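Local coordinates for protein RNA-dependent RNA polymerase (Toscana virus, PDB 6QW0) that probably cleaves short capped leaders from host messenger RNAs through its metal-dependent cap-snatching endonuclease domain, supplying primers for viral transcription, at residues Asp114-Thr119 against Val124-Phe129; Asn145-Tyr150 against Ile163-Ile168. All blocks are in the same frame, centred on the assembly; numbering follows the deposited sequence.

Interaction 1 of 2, residues Asp114-Thr119 against Val124-Phe129; sequences DMIIET and VYVVEF. With MN3 (manganese (III) ion), chain C.
The F129 ring and the D114 carboxylate lie with their planes only 18° apart, D114 CG coming obliquely to 3.5 Å from F129 CD2. Farther round the same ring, M115 SE approaches F129 CZ at 3.8 Å, again obliquely, in a Met-aromatic contact made here by the selenomethionine of the crystallised protein. The ring of Y125 is met in its plane, at the edge, by T119 CG2, 3.4 Å from Y125 CE2. Paired backbone hydrogen bonds join M115 with V127 and I117 with Y125, while I116 and V124 touch on the face turned to helix 94-98. D114 and M115 both face V127, a classic beta bulge. There D114 OD2 accepts the N-H of F129 on its anti side at 2.7 Å (160°), and this bond together with the metal bond holds the carboxylate. A bend at chi2 (64°) brings the E128 carboxylate back to D114, with E128 OE1 accepting from D114 N at 2.9 Å and E128 OE2 on the manganese, 2.2 Å away. D114 OD2, F129 O, two waters and H79 complete the six ligands. An aspartate and a glutamate on adjacent strands, binding a metal with a backbone carbonyl, are characteristic of PD-(D/E)XK nucleases, the clan of this domain.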
ATOM      1  N   ASP A 114      -2.078  -1.687  -6.115  1.00 24.52           N
ATOM      2  CA  ASP A 114      -2.411  -2.385  -4.871  1.00 25.46           C
ATOM      3  C   ASP A 114      -3.869  -2.189  -4.468  1.00 28.39           C
ATOM      4  O   ASP A 114      -4.474  -3.086  -3.868  1.00 28.94           O
ATOM      5  CB  ASP A 114      -1.497  -1.922  -3.738  1.00 25.14           C
ATOM      6  CG  ASP A 114      -0.120  -2.553  -3.813  1.00 26.94           C
ATOM      7  OD1 ASP A 114      -0.037  -3.796  -3.877  1.00 30.76           O
ATOM      8  OD2 ASP A 114       0.884  -1.816  -3.852  1.00 22.75           O
HETATM    9  N   MSE A 115      -4.445  -1.023  -4.754  1.00 26.69           N
HETATM   10  CA  MSE A 115      -5.853  -0.780  -4.453  1.00 23.51           C
HETATM   11  C   MSE A 115      -6.493   0.060  -5.559  1.00 23.08           C
HETATM   12  O   MSE A 115      -5.874   1.010  -6.049  1.00 24.33           O
HETATM   13  CB  MSE A 115      -6.036  -0.067  -3.107  1.00 24.95           C
HETATM   14  CG  MSE A 115      -5.243  -0.618  -1.902  1.00 23.77           C
HETATM   15 SE   MSE A 115      -5.697   0.337  -0.283  1.00 35.74          SE
HETATM   16  CE  MSE A 115      -7.462  -0.482  -0.006  1.00 32.07           C
ATOM     17  N   ILE A 116      -7.717  -0.307  -5.956  1.00 23.09           N
ATOM     18  CA  ILE A 116      -8.592   0.543  -6.773  1.00 25.18           C
ATOM     19  C   ILE A 116      -9.919   0.618  -6.027  1.00 26.91           C
ATOM     20  O   ILE A 116     -10.643  -0.384  -5.930  1.00 30.37           O
ATOM     21  CB  ILE A 116      -8.794   0.010  -8.201  1.00 23.96           C
ATOM     22  CG1 ILE A 116      -7.456  -0.236  -8.899  1.00 23.42           C
ATOM     23  CG2 ILE A 116      -9.642   0.992  -9.029  1.00 26.23           C
ATOM     24  CD1 ILE A 116      -7.578  -0.920 -10.272  1.00 28.70           C
ATOM     25  N   ILE A 117     -10.238   1.790  -5.496  1.00 23.25           N
ATOM     26  CA  ILE A 117     -11.391   1.988  -4.624  1.00 23.16           C
ATOM     27  C   ILE A 117     -12.398   2.887  -5.334  1.00 26.15           C
ATOM     28  O   ILE A 117     -12.083   4.028  -5.689  1.00 24.25           O
ATOM     29  CB  ILE A 117     -10.974   2.604  -3.283  1.00 26.91           C
ATOM     30  CG1 ILE A 117      -9.863   1.770  -2.633  1.00 27.02           C
ATOM     31  CG2 ILE A 117     -12.174   2.739  -2.364  1.00 28.54           C
ATOM     32  CD1 ILE A 117      -9.123   2.504  -1.534  1.00 28.46           C
ATOM     33  N   GLU A 118     -13.622   2.392  -5.499  1.00 26.53           N
ATOM     34  CA  GLU A 118     -14.700   3.123  -6.152  0.52 29.60           C
ATOM     35  C   GLU A 118     -15.686   3.609  -5.090  1.00 30.00           C
ATOM     36  O   GLU A 118     -16.095   2.830  -4.225  1.00 33.90           O
ATOM     37  CB  GLU A 118     -15.375   2.212  -7.186  0.52 32.07           C
ATOM     38  CG  GLU A 118     -16.713   2.662  -7.741  0.52 33.66           C
ATOM     39  CD  GLU A 118     -16.789   2.532  -9.260  0.52 36.43           C
ATOM     40  OE1 GLU A 118     -16.377   1.482  -9.797  0.52 36.45           O
ATOM     41  OE2 GLU A 118     -17.255   3.484  -9.919  0.52 39.00           O
ATOM     42  N   THR A 119     -16.063   4.888  -5.153  1.00 27.86           N
ATOM     43  CA  THR A 119     -17.033   5.474  -4.229  1.00 28.98           C
ATOM     44  C   THR A 119     -18.372   5.707  -4.926  1.00 30.76           C
ATOM     45  O   THR A 119     -18.453   5.790  -6.154  1.00 32.93           O
ATOM     46  CB  THR A 119     -16.529   6.802  -3.641  1.00 30.85           C
ATOM     47  OG1 THR A 119     -16.466   7.804  -4.663  1.00 28.73           O
ATOM     48  CG2 THR A 119     -15.150   6.631  -3.021  1.00 32.58           C
ATOM     49  N   VAL A 124     -12.699   7.544  -8.143  1.00 20.93           N
ATOM     50  CA  VAL A 124     -11.915   6.319  -8.039  1.00 21.16           C
ATOM     51  C   VAL A 124     -10.568   6.661  -7.423  1.00 20.50           C
ATOM     52  O   VAL A 124      -9.902   7.606  -7.856  1.00 22.10           O
ATOM     53  CB  VAL A 124     -11.728   5.636  -9.402  1.00 22.95           C
ATOM     54  CG1 VAL A 124     -10.834   4.409  -9.242  1.00 25.27           C
ATOM     55  CG2 VAL A 124     -13.096   5.251  -9.996  1.00 24.05           C
ATOM     56  N   TYR A 125     -10.174   5.909  -6.404  1.00 21.36           N
ATOM     57  CA  TYR A 125      -8.912   6.141  -5.720  1.00 22.08           C
ATOM     58  C   TYR A 125      -7.983   4.975  -6.028  1.00 22.67           C
ATOM     59  O   TYR A 125      -8.342   3.815  -5.809  1.00 25.44           O
ATOM     60  CB  TYR A 125      -9.141   6.323  -4.216  1.00 21.81           C
ATOM     61  CG  TYR A 125     -10.048   7.501  -3.926  1.00 22.67           C
ATOM     62  CD1 TYR A 125      -9.534   8.782  -3.785  1.00 26.92           C
ATOM     63  CD2 TYR A 125     -11.432   7.339  -3.857  1.00 26.97           C
ATOM     64  CE1 TYR A 125     -10.374   9.869  -3.549  1.00 29.21           C
ATOM     65  CE2 TYR A 125     -12.273   8.418  -3.633  1.00 30.10           C
ATOM     66  CZ  TYR A 125     -11.739   9.676  -3.474  1.00 36.92           C
ATOM     67  OH  TYR A 125     -12.582  10.741  -3.245  1.00 40.24           O
ATOM     68  N   VAL A 126      -6.809   5.282  -6.573  1.00 19.71           N
ATOM     69  CA  VAL A 126      -5.810   4.273  -6.913  1.00 20.57           C
ATOM     70  C   VAL A 126      -4.661   4.432  -5.926  1.00 20.85           C
ATOM     71  O   VAL A 126      -4.132   5.535  -5.761  1.00 22.72           O
ATOM     72  CB  VAL A 126      -5.336   4.419  -8.371  1.00 21.42           C
ATOM     73  CG1 VAL A 126      -4.192   3.469  -8.671  1.00 24.95           C
ATOM     74  CG2 VAL A 126      -6.510   4.189  -9.348  1.00 22.53           C
ATOM     75  N   VAL A 127      -4.302   3.341  -5.241  1.00 20.68           N
ATOM     76  CA  VAL A 127      -3.293   3.383  -4.183  1.00 20.58           C
ATOM     77  C   VAL A 127      -2.222   2.347  -4.495  1.00 24.24           C
ATOM     78  O   VAL A 127      -2.540   1.194  -4.799  1.00 24.93           O
ATOM     79  CB  VAL A 127      -3.898   3.129  -2.787  1.00 21.71           C
ATOM     80  CG1 VAL A 127      -2.829   3.317  -1.715  1.00 24.67           C
ATOM     81  CG2 VAL A 127      -5.074   4.061  -2.518  1.00 25.88           C
ATOM     82  N   GLU A 128      -0.954   2.753  -4.429  1.00 21.98           N
ATOM     83  CA  GLU A 128       0.143   1.827  -4.678  1.00 19.69           C
ATOM     84  C   GLU A 128       1.114   1.877  -3.512  1.00 22.05           C
ATOM     85  O   GLU A 128       1.480   2.969  -3.055  1.00 21.55           O
ATOM     86  CB  GLU A 128       0.867   2.136  -5.989  1.00 23.03           C
ATOM     87  CG  GLU A 128       2.057   1.232  -6.253  1.00 22.61           C
ATOM     88  CD  GLU A 128       1.693  -0.242  -6.431  1.00 28.83           C
ATOM     89  OE1 GLU A 128       0.532  -0.590  -6.739  1.00 24.28           O
ATOM     90  OE2 GLU A 128       2.598  -1.071  -6.269  1.00 24.32           O
ATOM     91  N   PHE A 129       1.507   0.691  -3.034  1.00 21.99           N
ATOM     92  CA  PHE A 129       2.457   0.523  -1.940  1.00 19.87           C
ATOM     93  C   PHE A 129       3.822   0.134  -2.495  1.00 21.15           C
ATOM     94  O   PHE A 129       3.921  -0.588  -3.487  1.00 24.15           O
ATOM     95  CB  PHE A 129       2.024  -0.584  -0.963  1.00 20.82           C
ATOM     96  CG  PHE A 129       0.586  -0.525  -0.503  1.00 20.39           C
ATOM     97  CD1 PHE A 129      -0.000   0.648  -0.059  1.00 22.18           C
ATOM     98  CD2 PHE A 129      -0.157  -1.697  -0.456  1.00 24.34           C
ATOM     99  CE1 PHE A 129      -1.330   0.651   0.380  1.00 24.77           C
ATOM    100  CE2 PHE A 129      -1.478  -1.695  -0.016  1.00 26.12           C
ATOM    101  CZ  PHE A 129      -2.057  -0.521   0.398  1.00 24.91           C
TER
HETATM  102 MN   MN3 C 301       2.966  -2.387  -4.491  1.00 23.82          MN
HETATM  103  O   HOH W   1       2.869  -4.347  -5.813  1.00 31.17           O
HETATM  104  O   HOH W   2       5.066  -2.846  -5.467  1.00 28.80           O

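Interaction 2 of 2, residues Asn145-Tyr150 against Ile163-Ile168; sequences NKIAKY and ISLYII
In I167, chi1 of -49° and chi2 of -69° turn CD1 back to the side of its own CA, so that CG1 and CD1 both face helix 145-150. I147 answers with an extended arm, and the two branches cross obliquely where I147 CG1 lies 3.6 Å from I167 CG1. The terminal methyl of I167 touches two neighbouring helix residues: I167 CD1 is 4.0 Å from I147 CG1 and also 4.0 Å from K146 CB. Two residues earlier on the strand, L165 points to the same side and meets the helix more loosely, with L165 CD2 4.3 Å from I147 CA and 4.4 Å from I147 CG2. I147 is therefore touched by both strand residues, through its ethyl arm by I167 and through its backbone and methyl branch by L165.

No hydrogen bond joins the two segments, and the contact is wholly apolar. K146 contributes only the root of its side chain; its amino end leads away from I167, along E128 and T130 of the neighbouring strand. The helix and strand axes approach to 9.2 Å, their directions 146° apart, as helix 136-157 runs back across the sheet. On the strand's other side Y166 packs against H19 and the loop at N178 and L179. Strand 124-131, helix 136-157 and the parallel strand 163-171 form a beta-alpha-beta unit, the crossover connection of this PD-(D/E)XK nuclease core.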
ATOM      1  N   ASN A 145       8.836   6.399  -8.948  1.00 27.87           N
ATOM      2  CA  ASN A 145       8.796   5.314  -9.920  1.00 31.40           C
ATOM      3  C   ASN A 145       7.399   4.708 -10.012  1.00 26.14           C
ATOM      4  O   ASN A 145       6.941   4.363 -11.105  1.00 29.09           O
ATOM      5  CB  ASN A 145       9.840   4.250  -9.568  1.00 29.26           C
ATOM      6  CG  ASN A 145      11.260   4.715  -9.865  1.00 45.17           C
ATOM      7  OD1 ASN A 145      11.468   5.621 -10.674  1.00 45.72           O
ATOM      8  ND2 ASN A 145      12.240   4.096  -9.215  1.00 48.22           N
ATOM      9  N   LYS A 146       6.695   4.587  -8.882  1.00 25.69           N
ATOM     10  CA  LYS A 146       5.340   4.038  -8.947  1.00 23.67           C
ATOM     11  C   LYS A 146       4.370   5.022  -9.596  1.00 23.53           C
ATOM     12  O   LYS A 146       3.450   4.595 -10.308  1.00 24.76           O
ATOM     13  CB  LYS A 146       4.843   3.641  -7.559  1.00 23.39           C
ATOM     14  CG  LYS A 146       5.573   2.464  -6.953  1.00 24.84           C
ATOM     15  CD  LYS A 146       5.554   1.255  -7.858  1.00 26.33           C
ATOM     16  CE  LYS A 146       6.132   0.031  -7.142  1.00 26.61           C
ATOM     17  NZ  LYS A 146       6.161  -1.163  -8.052  1.00 30.35           N
ATOM     18  N   ILE A 147       4.548   6.330  -9.369  1.00 23.29           N
ATOM     19  CA  ILE A 147       3.741   7.304 -10.106  1.00 25.89           C
ATOM     20  C   ILE A 147       3.971   7.138 -11.600  1.00 27.52           C
ATOM     21  O   ILE A 147       3.021   7.047 -12.385  1.00 25.48           O
ATOM     22  CB  ILE A 147       4.047   8.738  -9.642  1.00 23.84           C
ATOM     23  CG1 ILE A 147       3.541   8.956  -8.221  1.00 25.08           C
ATOM     24  CG2 ILE A 147       3.406   9.751 -10.595  1.00 26.37           C
ATOM     25  CD1 ILE A 147       3.922  10.292  -7.650  1.00 25.21           C
ATOM     26  N   ALA A 148       5.238   7.033 -12.006  1.00 27.89           N
ATOM     27  CA  ALA A 148       5.543   6.843 -13.422  1.00 25.92           C
ATOM     28  C   ALA A 148       4.930   5.565 -13.970  1.00 27.86           C
ATOM     29  O   ALA A 148       4.539   5.519 -15.143  1.00 27.16           O
ATOM     30  CB  ALA A 148       7.058   6.826 -13.631  1.00 28.08           C
ATOM     31  N   LYS A 149       4.832   4.521 -13.142  1.00 25.83           N
ATOM     32  CA  LYS A 149       4.352   3.234 -13.618  1.00 24.06           C
ATOM     33  C   LYS A 149       2.861   3.264 -13.920  1.00 27.16           C
ATOM     34  O   LYS A 149       2.408   2.592 -14.852  1.00 28.94           O
ATOM     35  CB  LYS A 149       4.675   2.161 -12.578  1.00 25.78           C
ATOM     36  CG  LYS A 149       4.197   0.760 -12.941  1.00 28.39           C
ATOM     37  CD  LYS A 149       4.445  -0.200 -11.787  1.00 34.46           C
ATOM     38  CE  LYS A 149       4.126  -1.638 -12.169  1.00 35.77           C
ATOM     39  NZ  LYS A 149       5.123  -2.167 -13.146  1.00 43.54           N
ATOM     40  N   TYR A 150       2.086   4.040 -13.159  1.00 25.87           N
ATOM     41  CA  TYR A 150       0.634   4.003 -13.261  1.00 24.69           C
ATOM     42  C   TYR A 150       0.003   5.272 -13.820  1.00 27.14           C
ATOM     43  O   TYR A 150      -1.206   5.273 -14.064  1.00 25.75           O
ATOM     44  CB  TYR A 150       0.031   3.709 -11.880  1.00 25.86           C
ATOM     45  CG  TYR A 150       0.348   2.306 -11.440  1.00 27.25           C
ATOM     46  CD1 TYR A 150      -0.183   1.222 -12.124  1.00 30.05           C
ATOM     47  CD2 TYR A 150       1.202   2.057 -10.372  1.00 28.77           C
ATOM     48  CE1 TYR A 150       0.106  -0.079 -11.749  1.00 28.71           C
ATOM     49  CE2 TYR A 150       1.495   0.755  -9.988  1.00 28.55           C
ATOM     50  CZ  TYR A 150       0.940  -0.300 -10.680  1.00 31.53           C
ATOM     51  OH  TYR A 150       1.227  -1.590 -10.320  1.00 28.55           O
ATOM     52  N   ILE A 163      -9.991  10.213 -11.001  1.00 19.96           N
ATOM     53  CA  ILE A 163      -9.088   9.370 -10.223  1.00 16.28           C
ATOM     54  C   ILE A 163      -8.188  10.262  -9.376  1.00 18.61           C
ATOM     55  O   ILE A 163      -7.702  11.291  -9.853  1.00 18.92           O
ATOM     56  CB  ILE A 163      -8.240   8.466 -11.148  1.00 19.21           C
ATOM     57  CG1 ILE A 163      -9.114   7.437 -11.866  1.00 21.45           C
ATOM     58  CG2 ILE A 163      -7.097   7.769 -10.353  1.00 22.57           C
ATOM     59  CD1 ILE A 163      -8.364   6.661 -12.953  1.00 23.86           C
ATOM     60  N   SER A 164      -7.936   9.849  -8.133  1.00 19.22           N
ATOM     61  CA  SER A 164      -6.842  10.400  -7.340  1.00 19.11           C
ATOM     62  C   SER A 164      -5.829   9.286  -7.127  1.00 20.36           C
ATOM     63  O   SER A 164      -6.218   8.164  -6.780  1.00 19.92           O
ATOM     64  CB  SER A 164      -7.344  10.949  -6.001  1.00 21.26           C
ATOM     65  OG  SER A 164      -8.199  12.064  -6.203  1.00 23.12           O
ATOM     66  N   LEU A 165      -4.546   9.579  -7.368  1.00 18.98           N
ATOM     67  CA  LEU A 165      -3.487   8.572  -7.315  1.00 21.18           C
ATOM     68  C   LEU A 165      -2.663   8.785  -6.051  1.00 20.78           C
ATOM     69  O   LEU A 165      -2.052   9.845  -5.883  1.00 19.69           O
ATOM     70  CB  LEU A 165      -2.584   8.649  -8.547  1.00 22.84           C
ATOM     71  CG  LEU A 165      -1.333   7.765  -8.567  1.00 20.89           C
ATOM     72  CD1 LEU A 165      -1.692   6.282  -8.463  1.00 22.98           C
ATOM     73  CD2 LEU A 165      -0.525   8.028  -9.842  1.00 23.94           C
ATOM     74  N   TYR A 166      -2.620   7.769  -5.186  1.00 17.85           N
ATOM     75  CA  TYR A 166      -1.918   7.857  -3.908  1.00 18.85           C
ATOM     76  C   TYR A 166      -0.821   6.804  -3.842  1.00 20.39           C
ATOM     77  O   TYR A 166      -0.997   5.678  -4.321  1.00 20.28           O
ATOM     78  CB  TYR A 166      -2.874   7.667  -2.722  1.00 20.98           C
ATOM     79  CG  TYR A 166      -3.775   8.847  -2.446  1.00 19.22           C
ATOM     80  CD1 TYR A 166      -3.257  10.038  -1.922  1.00 20.19           C
ATOM     81  CD2 TYR A 166      -5.145   8.779  -2.731  1.00 20.43           C
ATOM     82  CE1 TYR A 166      -4.079  11.121  -1.656  1.00 21.95           C
ATOM     83  CE2 TYR A 166      -5.977   9.857  -2.480  1.00 22.31           C
ATOM     84  CZ  TYR A 166      -5.438  11.029  -1.961  1.00 22.66           C
ATOM     85  OH  TYR A 166      -6.257  12.103  -1.697  1.00 24.65           O
ATOM     86  N   ILE A 167       0.294   7.166  -3.204  1.00 20.15           N
ATOM     87  CA  ILE A 167       1.465   6.299  -3.067  1.00 20.21           C
ATOM     88  C   ILE A 167       1.859   6.254  -1.603  1.00 19.76           C
ATOM     89  O   ILE A 167       1.807   7.281  -0.924  1.00 20.60           O
ATOM     90  CB  ILE A 167       2.669   6.816  -3.881  1.00 21.88           C
ATOM     91  CG1 ILE A 167       2.267   7.150  -5.323  1.00 22.88           C
ATOM     92  CG2 ILE A 167       3.817   5.820  -3.832  1.00 23.92           C
ATOM     93  CD1 ILE A 167       1.905   5.953  -6.183  1.00 22.76           C
ATOM     94  N   ILE A 168       2.265   5.076  -1.123  1.00 19.69           N
ATOM     95  CA  ILE A 168       2.966   4.953   0.158  1.00 19.41           C
ATOM     96  C   ILE A 168       4.277   4.214  -0.092  1.00 22.85           C
ATOM     97  O   ILE A 168       4.257   3.043  -0.494  1.00 20.40           O
ATOM     98  CB  ILE A 168       2.143   4.203   1.225  1.00 21.69           C
ATOM     99  CG1 ILE A 168       0.721   4.762   1.321  1.00 23.39           C
ATOM    100  CG2 ILE A 168       2.834   4.301   2.575  1.00 23.47           C
ATOM    101  CD1 ILE A 168      -0.174   3.972   2.283  1.00 28.35           C
TER

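Overall arrangement
Interactions 1 and 2 share one sheet, their centres about 10 Å apart. Strand 124-131 is the common element: it pairs antiparallel with 115-118 on one edge and parallel with 163-171 on the other. The second pairing is carried by probable backbone hydrogen bonds, V126 O to Y166 N at 2.8 Å and E128 N to Y166 O at 2.9 Å. Helix 136-157 also reaches the metal site, Y150 CE2 packing 3.6 Å from E128 OE1. The side chain of K146 comes within about 5 Å of a manganese ion, so hairpin and crossover helix meet at the probable active site. A second manganese lies about 3 Å from the side chain of D114, consistent with a two-metal site.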